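Local coordinates for Alpha/beta hydrolase (Enterobacter asburiae, PDB 6KMO), which acts as an esterase or lipase of the alpha/beta hydrolase family, probably cleaving carboxylic ester bonds through a nucleophilic serine, at residues K264-T269 with E284-K289; Q33-V38 with N313-E318; S74-Q79 with G164-V169. The protein carries 2 engineered substitutions. One frame throughout, in Å; residues are numbered along the deposited sequence.

How the contacts relate
The three contacts lie far apart on the alpha/beta hydrolase scaffold: nearest atoms are about 16 Å apart for contacts 1 and 3, and about 17 Å for contact 2 with either of them. Contact 2 joins an N-terminal helix to the approach to the C-terminal helix, so contacts 1 and 3 both nest within its loop, contact 3 closing before contact 1 opens. Contacts 1 and 2, centres 31 Å apart, lie on opposite sides of the chain's centre. Contact 3 involves outermost strand 71-80. F266 of contact 1 packs against helix 181-195, which follows the likely nucleophile elbow at S180, the presumed active-site serine.

Contact 1 of 3, residues K264-T269 with E284-K289; sequences KGFPET and EAFGRK
A buried aromatic pair, F266 with F286, joins the loop leading into strand 269-274 to helix 280-292, which follows that strand. The rings meet in an offset edge-to-face arrangement: the edge of F286 is turned toward the face of F266, the planes stand at 81°, and the ring centroids are 5.8 Å apart. The touching is done at the far ends, F266 CZ lying 4.1 Å from F286 CZ and about as far from its CE2. F286, with CG anti to the backbone N (chi1 -174°), reaches off its helix toward the loop and meets F266 coming from the opposite direction. F266 also packs on A187, A190 and L191 of helix 181-195 and on L290, while F286 rests on M206 and P255, so the pair belongs to a larger apolar layer. Beyond the ring the loop is tied at T269, whose OG1 donates to P267 O at 2.7 Å from a position 38° above the carbonyl plane; N204 ND2 bonds to the same hydroxyl. Another side of the helix faces the second subunit, where R288 forms a salt bridge with E275 of that subunit. Helix 280-292 connects the parallel neighbours 269-274 and 297-302, and the phenylalanine pair thus packs the helix of a beta-alpha-beta crossover, the repeating element of the alpha/beta hydrolase fold.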
loop_
_atom_site.group_PDB
_atom_site.type_symbol
_atom_site.label_atom_id
_atom_site.label_comp_id
_atom_site.label_asym_id
_atom_site.label_seq_id
_atom_site.Cartn_x
_atom_site.Cartn_y
_atom_site.Cartn_z
ATOM N N LYS A 264 7.303 -4.720 -22.652
ATOM C CA LYS A 264 7.117 -6.151 -22.467
ATOM C C LYS A 264 8.370 -6.778 -21.866
ATOM O O LYS A 264 9.494 -6.482 -22.277
ATOM C CB LYS A 264 6.802 -6.805 -23.814
ATOM C CG LYS A 264 6.461 -8.282 -23.711
ATOM C CD LYS A 264 6.226 -8.900 -25.093
ATOM C CE LYS A 264 5.930 -10.396 -24.984
ATOM N NZ LYS A 264 5.149 -10.906 -26.147
ATOM N N GLY A 265 8.186 -7.632 -20.862
ATOM C CA GLY A 265 9.295 -8.285 -20.208
ATOM C C GLY A 265 9.952 -7.497 -19.085
ATOM O O GLY A 265 10.901 -7.992 -18.475
ATOM N N PHE A 266 9.472 -6.292 -18.796
ATOM C CA PHE A 266 9.977 -5.529 -17.653
ATOM C C PHE A 266 9.814 -6.373 -16.386
ATOM O O PHE A 266 8.878 -7.162 -16.275
ATOM C CB PHE A 266 9.087 -4.288 -17.548
ATOM C CG PHE A 266 9.637 -3.103 -16.765
ATOM C CD1 PHE A 266 10.515 -2.194 -17.339
ATOM C CD2 PHE A 266 9.170 -2.842 -15.483
ATOM C CE1 PHE A 266 10.940 -1.082 -16.638
ATOM C CE2 PHE A 266 9.595 -1.716 -14.775
ATOM C CZ PHE A 266 10.476 -0.845 -15.352
ATOM N N PRO A 267 10.712 -6.228 -15.412
ATOM C CA PRO A 267 10.582 -7.033 -14.188
ATOM C C PRO A 267 9.296 -6.732 -13.423
ATOM O O PRO A 267 8.714 -5.649 -13.530
ATOM C CB PRO A 267 11.814 -6.642 -13.358
ATOM C CG PRO A 267 12.811 -6.118 -14.374
ATOM C CD PRO A 267 11.969 -5.461 -15.442
ATOM N N GLU A 268 8.880 -7.696 -12.611
ATOM C CA GLU A 268 7.778 -7.470 -11.686
ATOM C C GLU A 268 8.077 -6.234 -10.855
ATOM O O GLU A 268 9.213 -6.025 -10.417
ATOM C CB GLU A 268 7.569 -8.685 -10.790
ATOM C CG GLU A 268 7.247 -9.949 -11.584
ATOM C CD GLU A 268 6.472 -10.999 -10.814
ATOM O OE1 GLU A 268 5.801 -10.692 -9.813
ATOM O OE2 GLU A 268 6.534 -12.175 -11.242
ATOM N N THR A 269 7.046 -5.421 -10.607
ATOM C CA THR A 269 7.248 -4.072 -10.101
ATOM C C THR A 269 6.208 -3.684 -9.064
ATOM O O THR A 269 5.027 -4.029 -9.183
ATOM C CB THR A 269 7.200 -3.083 -11.279
ATOM O OG1 THR A 269 8.314 -3.309 -12.148
ATOM C CG2 THR A 269 7.261 -1.643 -10.841
ATOM N N GLU A 284 1.534 6.674 -11.502
ATOM C CA GLU A 284 0.386 5.781 -11.678
ATOM C C GLU A 284 0.173 5.429 -13.147
ATOM O O GLU A 284 -0.119 4.272 -13.473
ATOM C CB GLU A 284 -0.851 6.413 -11.041
ATOM C CG GLU A 284 -0.651 6.605 -9.542
ATOM C CD GLU A 284 -1.830 7.150 -8.775
ATOM O OE1 GLU A 284 -2.942 7.312 -9.332
ATOM O OE2 GLU A 284 -1.637 7.401 -7.560
ATOM N N ALA A 285 0.364 6.397 -14.040
ATOM C CA ALA A 285 0.197 6.108 -15.467
ATOM C C ALA A 285 1.226 5.099 -15.948
ATOM O O ALA A 285 0.914 4.217 -16.765
ATOM C CB ALA A 285 0.293 7.398 -16.275
ATOM N N PHE A 286 2.459 5.194 -15.448
ATOM C CA PHE A 286 3.468 4.223 -15.835
ATOM C C PHE A 286 3.068 2.821 -15.389
ATOM O O PHE A 286 3.219 1.851 -16.134
ATOM C CB PHE A 286 4.836 4.617 -15.274
ATOM C CG PHE A 286 5.952 3.724 -15.751
ATOM C CD1 PHE A 286 6.278 3.664 -17.101
ATOM C CD2 PHE A 286 6.671 2.947 -14.870
ATOM C CE1 PHE A 286 7.298 2.836 -17.551
ATOM C CE2 PHE A 286 7.680 2.127 -15.325
ATOM C CZ PHE A 286 7.985 2.077 -16.675
ATOM N N GLY A 287 2.527 2.687 -14.181
ATOM C CA GLY A 287 2.040 1.391 -13.750
ATOM C C GLY A 287 0.980 0.807 -14.665
ATOM O O GLY A 287 0.980 -0.393 -14.934
ATOM N N ARG A 288 0.056 1.643 -15.153
ATOM C CA ARG A 288 -0.966 1.143 -16.064
ATOM C C ARG A 288 -0.354 0.670 -17.369
ATOM O O ARG A 288 -0.786 -0.344 -17.931
ATOM C CB ARG A 288 -2.037 2.206 -16.326
ATOM C CG ARG A 288 -2.682 2.796 -15.070
ATOM C CD ARG A 288 -3.927 3.580 -15.417
ATOM N NE ARG A 288 -4.278 4.540 -14.383
ATOM C CZ ARG A 288 -5.045 4.309 -13.335
ATOM N NH1 ARG A 288 -5.607 3.110 -13.136
ATOM N NH2 ARG A 288 -5.240 5.315 -12.485
ATOM N N LYS A 289 0.656 1.386 -17.863
ATOM C CA LYS A 289 1.333 0.960 -19.086
ATOM C C LYS A 289 2.041 -0.372 -18.888
ATOM O O LYS A 289 2.034 -1.235 -19.787
ATOM C CB LYS A 289 2.298 2.043 -19.562
ATOM C CG LYS A 289 1.577 3.272 -20.099
ATOM C CD LYS A 289 2.508 4.268 -20.778
ATOM C CE LYS A 289 2.976 3.737 -22.140
ATOM N NZ LYS A 289 3.375 4.799 -23.167
#

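Contact 2 of 3, residues Q33-V38 with N313-E318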
loop_
_atom_site.group_PDB
_atom_site.type_symbol
_atom_site.label_atom_id
_atom_site.label_comp_id
_atom_site.label_asym_id
_atom_site.label_seq_id
_atom_site.Cartn_x
_atom_site.Cartn_y
_atom_site.Cartn_z
ATOM N N GLN A 33 1.235 18.130 7.313
ATOM C CA GLN A 33 0.925 19.555 7.348
ATOM C C GLN A 33 1.843 20.292 8.312
ATOM O O GLN A 33 2.315 21.390 8.000
ATOM C CB GLN A 33 -0.535 19.764 7.726
ATOM C CG GLN A 33 -0.947 21.224 7.624
ATOM C CD GLN A 33 -0.938 21.729 6.206
ATOM O OE1 GLN A 33 -1.674 21.232 5.359
ATOM N NE2 GLN A 33 -0.097 22.709 5.934
ATOM N N ALA A 34 2.137 19.698 9.467
ATOM C CA ALA A 34 3.050 20.335 10.416
ATOM C C ALA A 34 4.419 20.534 9.786
ATOM O O ALA A 34 5.047 21.593 9.948
ATOM C CB ALA A 34 3.154 19.497 11.689
ATOM N N PHE A 35 4.902 19.532 9.054
ATOM C CA PHE A 35 6.180 19.649 8.368
ATOM C C PHE A 35 6.130 20.742 7.314
ATOM O O PHE A 35 7.040 21.569 7.220
ATOM C CB PHE A 35 6.541 18.300 7.730
ATOM C CG PHE A 35 7.699 18.374 6.789
ATOM C CD1 PHE A 35 8.993 18.384 7.266
ATOM C CD2 PHE A 35 7.502 18.460 5.422
ATOM C CE1 PHE A 35 10.067 18.466 6.396
ATOM C CE2 PHE A 35 8.579 18.550 4.562
ATOM C CZ PHE A 35 9.858 18.546 5.053
ATOM N N LEU A 36 5.073 20.762 6.500
ATOM C CA LEU A 36 4.954 21.802 5.485
ATOM C C LEU A 36 4.918 23.186 6.115
ATOM O O LEU A 36 5.458 24.142 5.546
ATOM C CB LEU A 36 3.722 21.573 4.617
ATOM C CG LEU A 36 3.793 20.354 3.688
ATOM C CD1 LEU A 36 2.479 20.173 2.983
ATOM C CD2 LEU A 36 4.923 20.479 2.679
ATOM N N ASN A 37 4.270 23.326 7.269
ATOM C CA ASN A 37 4.185 24.652 7.878
ATOM C C ASN A 37 5.562 25.132 8.318
ATOM O O ASN A 37 5.889 26.318 8.161
ATOM C CB ASN A 37 3.187 24.639 9.029
ATOM C CG ASN A 37 1.749 24.521 8.559
ATOM O OD1 ASN A 37 1.432 24.715 7.393
ATOM N ND2 ASN A 37 0.861 24.213 9.492
ATOM N N VAL A 38 6.398 24.235 8.835
ATOM C CA VAL A 38 7.775 24.606 9.164
ATOM C C VAL A 38 8.533 24.974 7.895
ATOM O O VAL A 38 9.186 26.021 7.808
ATOM C CB VAL A 38 8.474 23.466 9.930
ATOM C CG1 VAL A 38 9.975 23.758 10.081
ATOM C CG2 VAL A 38 7.814 23.263 11.288
ATOM N N ASN A 313 13.684 12.759 6.767
ATOM C CA ASN A 313 13.815 12.272 8.129
ATOM C C ASN A 313 12.869 12.944 9.113
ATOM O O ASN A 313 12.440 12.252 10.046
ATOM C CB ASN A 313 15.282 12.324 8.558
ATOM C CG ASN A 313 16.119 11.302 7.834
ATOM O OD1 ASN A 313 15.598 10.323 7.302
ATOM N ND2 ASN A 313 17.412 11.524 7.777
ATOM N N PRO A 314 12.483 14.213 8.960
ATOM C CA PRO A 314 11.462 14.765 9.873
ATOM C C PRO A 314 10.126 14.046 9.799
ATOM O O PRO A 314 9.303 14.213 10.714
ATOM C CB PRO A 314 11.359 16.231 9.446
ATOM C CG PRO A 314 12.743 16.526 8.904
ATOM C CD PRO A 314 13.126 15.263 8.154
ATOM N N LEU A 315 9.881 13.246 8.755
ATOM C CA LEU A 315 8.645 12.479 8.633
ATOM C C LEU A 315 8.813 11.003 8.986
ATOM O O LEU A 315 7.879 10.217 8.790
ATOM C CB LEU A 315 8.078 12.614 7.218
ATOM C CG LEU A 315 7.594 14.017 6.848
ATOM C CD1 LEU A 315 7.168 14.031 5.400
ATOM C CD2 LEU A 315 6.451 14.454 7.748
ATOM N N SER A 316 9.952 10.605 9.543
ATOM C CA SER A 316 10.237 9.195 9.747
ATOM C C SER A 316 9.399 8.561 10.835
ATOM O O SER A 316 9.380 7.330 10.928
ATOM C CB SER A 316 11.729 8.991 10.056
ATOM O OG SER A 316 12.051 9.494 11.333
ATOM N N GLN A 317 8.693 9.343 11.640
ATOM C CA GLN A 317 7.757 8.800 12.617
ATOM C C GLN A 317 6.308 8.987 12.191
ATOM O O GLN A 317 5.387 8.661 12.950
ATOM C CB GLN A 317 8.015 9.392 14.002
ATOM C CG GLN A 317 9.274 8.811 14.662
ATOM C CD GLN A 317 9.169 7.312 14.899
ATOM O OE1 GLN A 317 8.159 6.816 15.416
ATOM N NE2 GLN A 317 10.189 6.579 14.489
ATOM N N GLU A 318 6.076 9.465 10.978
ATOM C CA GLU A 318 4.711 9.561 10.481
ATOM C C GLU A 318 4.144 8.152 10.320
ATOM O O GLU A 318 4.804 7.289 9.736
ATOM C CB GLU A 318 4.716 10.290 9.139
ATOM C CG GLU A 318 3.349 10.480 8.486
ATOM C CD GLU A 318 2.448 11.477 9.208
ATOM O OE1 GLU A 318 2.955 12.261 10.041
ATOM O OE2 GLU A 318 1.227 11.479 8.941
#
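F35, on helix 30-41, packs against P314 and L315 at the 3-10 turn that precedes helix 319-335, and F35 accounts for about half of the buried surface. Its CG is anti to the backbone N (chi1 169°), which carries the phenyl out from the helix toward the turn. P314 comes at it obliquely: its CB lies 3.9 Å from F35 CD1 and its CG lies 4.1 Å from F35 CE1. L315 works nearer the root of the aromatic side chain, with CD2 at 3.8 Å from F35 CB. The whole contact is apolar. L315 is buried and P314 exposed, so the contact runs from the interior at F35 CB to the surface at the CD1-CE1 side of the ring. The turn keeps its shape through S316 N to N313 O at 3.0 Å and through E318 N to L315 O, which closes a type I turn. F35 also touches L312, F228 and I306, the last on the short strand 305-306, while E318, at the N-cap position of helix 319-335, bonds through OE2 to T29 OG1 just ahead of helix 30-41. The N-terminal helix is thereby seated against strand 305-306 and the start of the C-terminal helix.

Contact 3 of 3, residues S74-Q79 with G164-V169; sequences SEKTIQ and GQEIGV
K76, on strand 71-80, reaches across I167 to the carboxylate of E166, in the 3-10 turn and loop that follow helix 148-163. Its CB already points toward that loop, and CG, anti to the backbone N (chi1 -178°), carries the chain obliquely across I167 without touching it. A bend at chi2, 147°, sets CD closer, 3.7 Å from I167 CG2, the methyl that forms the apolar half of the contact. CE then comes 3.3 Å from E166 OE2. The second bend, at chi4, turns NZ to lie 3.4 Å from that oxygen, a salt bridge of rather long reach. E166 runs extended beyond CG, and the two charged side chains cross at about a right angle. CE is at least as near OE2 as NZ is, so the oxygen lies beside the end of the lysine and not straight ahead of it. The receiving loop is tightly folded: G164 O takes I167 N and V169 N, each at 2.9 Å, from opposite faces of its carbonyl plane. G168 then turns the chain at positive phi toward strand 169-170. W159 of helix 148-163 packs against both K76 and E166, while K76 also touches I89 on the adjoining strand 83-92, and I167 lies on V134. Strand 71-80 is thus joined to the turn after helix 148-163 by one aliphatic contact and, further along the same lysine, one ion pair. At the surface, where solvent would screen the charges, that long ion pair is probably weak, and the lysine serves as both an aliphatic and a charged partner.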
loop_
_atom_site.group_PDB
_atom_site.type_symbol
_atom_site.label_atom_id
_atom_site.label_comp_id
_atom_site.label_asym_id
_atom_site.label_seq_id
_atom_site.Cartn_x
_atom_site.Cartn_y
_atom_site.Cartn_z
ATOM N N SER A 74 28.930 -1.022 5.086
ATOM C CA SER A 74 30.284 -1.174 4.583
ATOM C C SER A 74 30.393 -0.497 3.224
ATOM O O SER A 74 29.409 0.022 2.677
ATOM C CB SER A 74 30.688 -2.646 4.500
ATOM O OG SER A 74 29.847 -3.369 3.623
ATOM N N GLU A 75 31.603 -0.487 2.673
ATOM C CA GLU A 75 31.889 0.233 1.451
ATOM C C GLU A 75 32.750 -0.617 0.540
ATOM O O GLU A 75 33.538 -1.453 0.998
ATOM C CB GLU A 75 32.594 1.550 1.745
ATOM C CG GLU A 75 32.893 2.380 0.513
ATOM C CD GLU A 75 33.502 3.727 0.861
ATOM O OE1 GLU A 75 34.437 4.164 0.151
ATOM O OE2 GLU A 75 33.046 4.342 1.850
ATOM N N LYS A 76 32.588 -0.414 -0.757
ATOM C CA LYS A 76 33.436 -1.070 -1.741
ATOM C C LYS A 76 33.474 -0.199 -2.978
ATOM O O LYS A 76 32.428 0.275 -3.433
ATOM C CB LYS A 76 32.890 -2.439 -2.118
ATOM C CG LYS A 76 33.771 -3.203 -3.122
ATOM C CD LYS A 76 33.711 -4.707 -2.870
ATOM C CE LYS A 76 34.511 -5.492 -3.882
ATOM N NZ LYS A 76 35.925 -5.667 -3.451
ATOM N N THR A 77 34.657 0.012 -3.529
ATOM C CA THR A 77 34.819 0.675 -4.810
ATOM C C THR A 77 35.118 -0.388 -5.852
ATOM O O THR A 77 36.049 -1.182 -5.688
ATOM C CB THR A 77 35.939 1.713 -4.759
ATOM O OG1 THR A 77 35.582 2.742 -3.838
ATOM C CG2 THR A 77 36.157 2.334 -6.131
ATOM N N ILE A 78 34.320 -0.422 -6.908
ATOM C CA ILE A 78 34.489 -1.389 -7.980
ATOM C C ILE A 78 35.074 -0.674 -9.188
ATOM O O ILE A 78 34.947 0.538 -9.347
ATOM C CB ILE A 78 33.176 -2.124 -8.336
ATOM C CG1 ILE A 78 32.113 -1.150 -8.854
ATOM C CG2 ILE A 78 32.673 -2.884 -7.128
ATOM C CD1 ILE A 78 30.864 -1.842 -9.387
ATOM N N GLN A 79 35.743 -1.451 -10.045
ATOM C CA GLN A 79 36.335 -0.942 -11.277
ATOM C C GLN A 79 35.602 -1.581 -12.452
ATOM O O GLN A 79 35.656 -2.802 -12.633
ATOM C CB GLN A 79 37.830 -1.250 -11.325
ATOM C CG GLN A 79 38.611 -0.703 -10.138
ATOM C CD GLN A 79 38.697 0.817 -10.123
ATOM O OE1 GLN A 79 38.720 1.468 -11.173
ATOM N NE2 GLN A 79 38.748 1.390 -8.924
ATOM N N GLY A 164 28.664 -10.740 -6.810
ATOM C CA GLY A 164 28.074 -10.478 -5.510
ATOM C C GLY A 164 28.698 -11.245 -4.362
ATOM O O GLY A 164 28.662 -10.788 -3.222
ATOM N N GLN A 165 29.258 -12.420 -4.636
ATOM C CA GLN A 165 29.967 -13.143 -3.578
ATOM C C GLN A 165 31.011 -12.271 -2.886
ATOM O O GLN A 165 31.250 -12.426 -1.679
ATOM C CB GLN A 165 30.602 -14.390 -4.181
ATOM C CG GLN A 165 31.316 -15.300 -3.215
ATOM C CD GLN A 165 32.128 -16.348 -3.953
ATOM O OE1 GLN A 165 33.323 -16.517 -3.706
ATOM N NE2 GLN A 165 31.481 -17.047 -4.877
ATOM N N GLU A 166 31.616 -11.328 -3.604
ATOM C CA GLU A 166 32.630 -10.481 -2.987
ATOM C C GLU A 166 32.070 -9.640 -1.848
ATOM O O GLU A 166 32.823 -9.227 -0.960
ATOM C CB GLU A 166 33.294 -9.577 -4.021
ATOM C CG GLU A 166 34.103 -10.317 -5.070
ATOM C CD GLU A 166 34.924 -9.381 -5.934
ATOM O OE1 GLU A 166 35.291 -9.801 -7.039
ATOM O OE2 GLU A 166 35.215 -8.246 -5.494
ATOM N N ILE A 167 30.763 -9.364 -1.847
ATOM C CA ILE A 167 30.114 -8.579 -0.808
ATOM C C ILE A 167 29.092 -9.404 -0.033
ATOM O O ILE A 167 28.240 -8.846 0.662
ATOM C CB ILE A 167 29.493 -7.280 -1.368
ATOM C CG1 ILE A 167 28.489 -7.569 -2.489
ATOM C CG2 ILE A 167 30.587 -6.347 -1.822
ATOM C CD1 ILE A 167 27.608 -6.372 -2.837
ATOM N N GLY A 168 29.152 -10.727 -0.145
ATOM C CA GLY A 168 28.268 -11.580 0.614
ATOM C C GLY A 168 26.847 -11.608 0.110
ATOM O O GLY A 168 25.922 -11.850 0.899
ATOM N N VAL A 169 26.651 -11.420 -1.185
ATOM C CA VAL A 169 25.334 -11.340 -1.804
ATOM C C VAL A 169 25.206 -12.422 -2.858
ATOM O O VAL A 169 26.175 -12.733 -3.563
ATOM C CB VAL A 169 25.157 -9.925 -2.416
ATOM C CG1 VAL A 169 24.166 -9.914 -3.581
ATOM C CG2 VAL A 169 24.810 -8.960 -1.283
#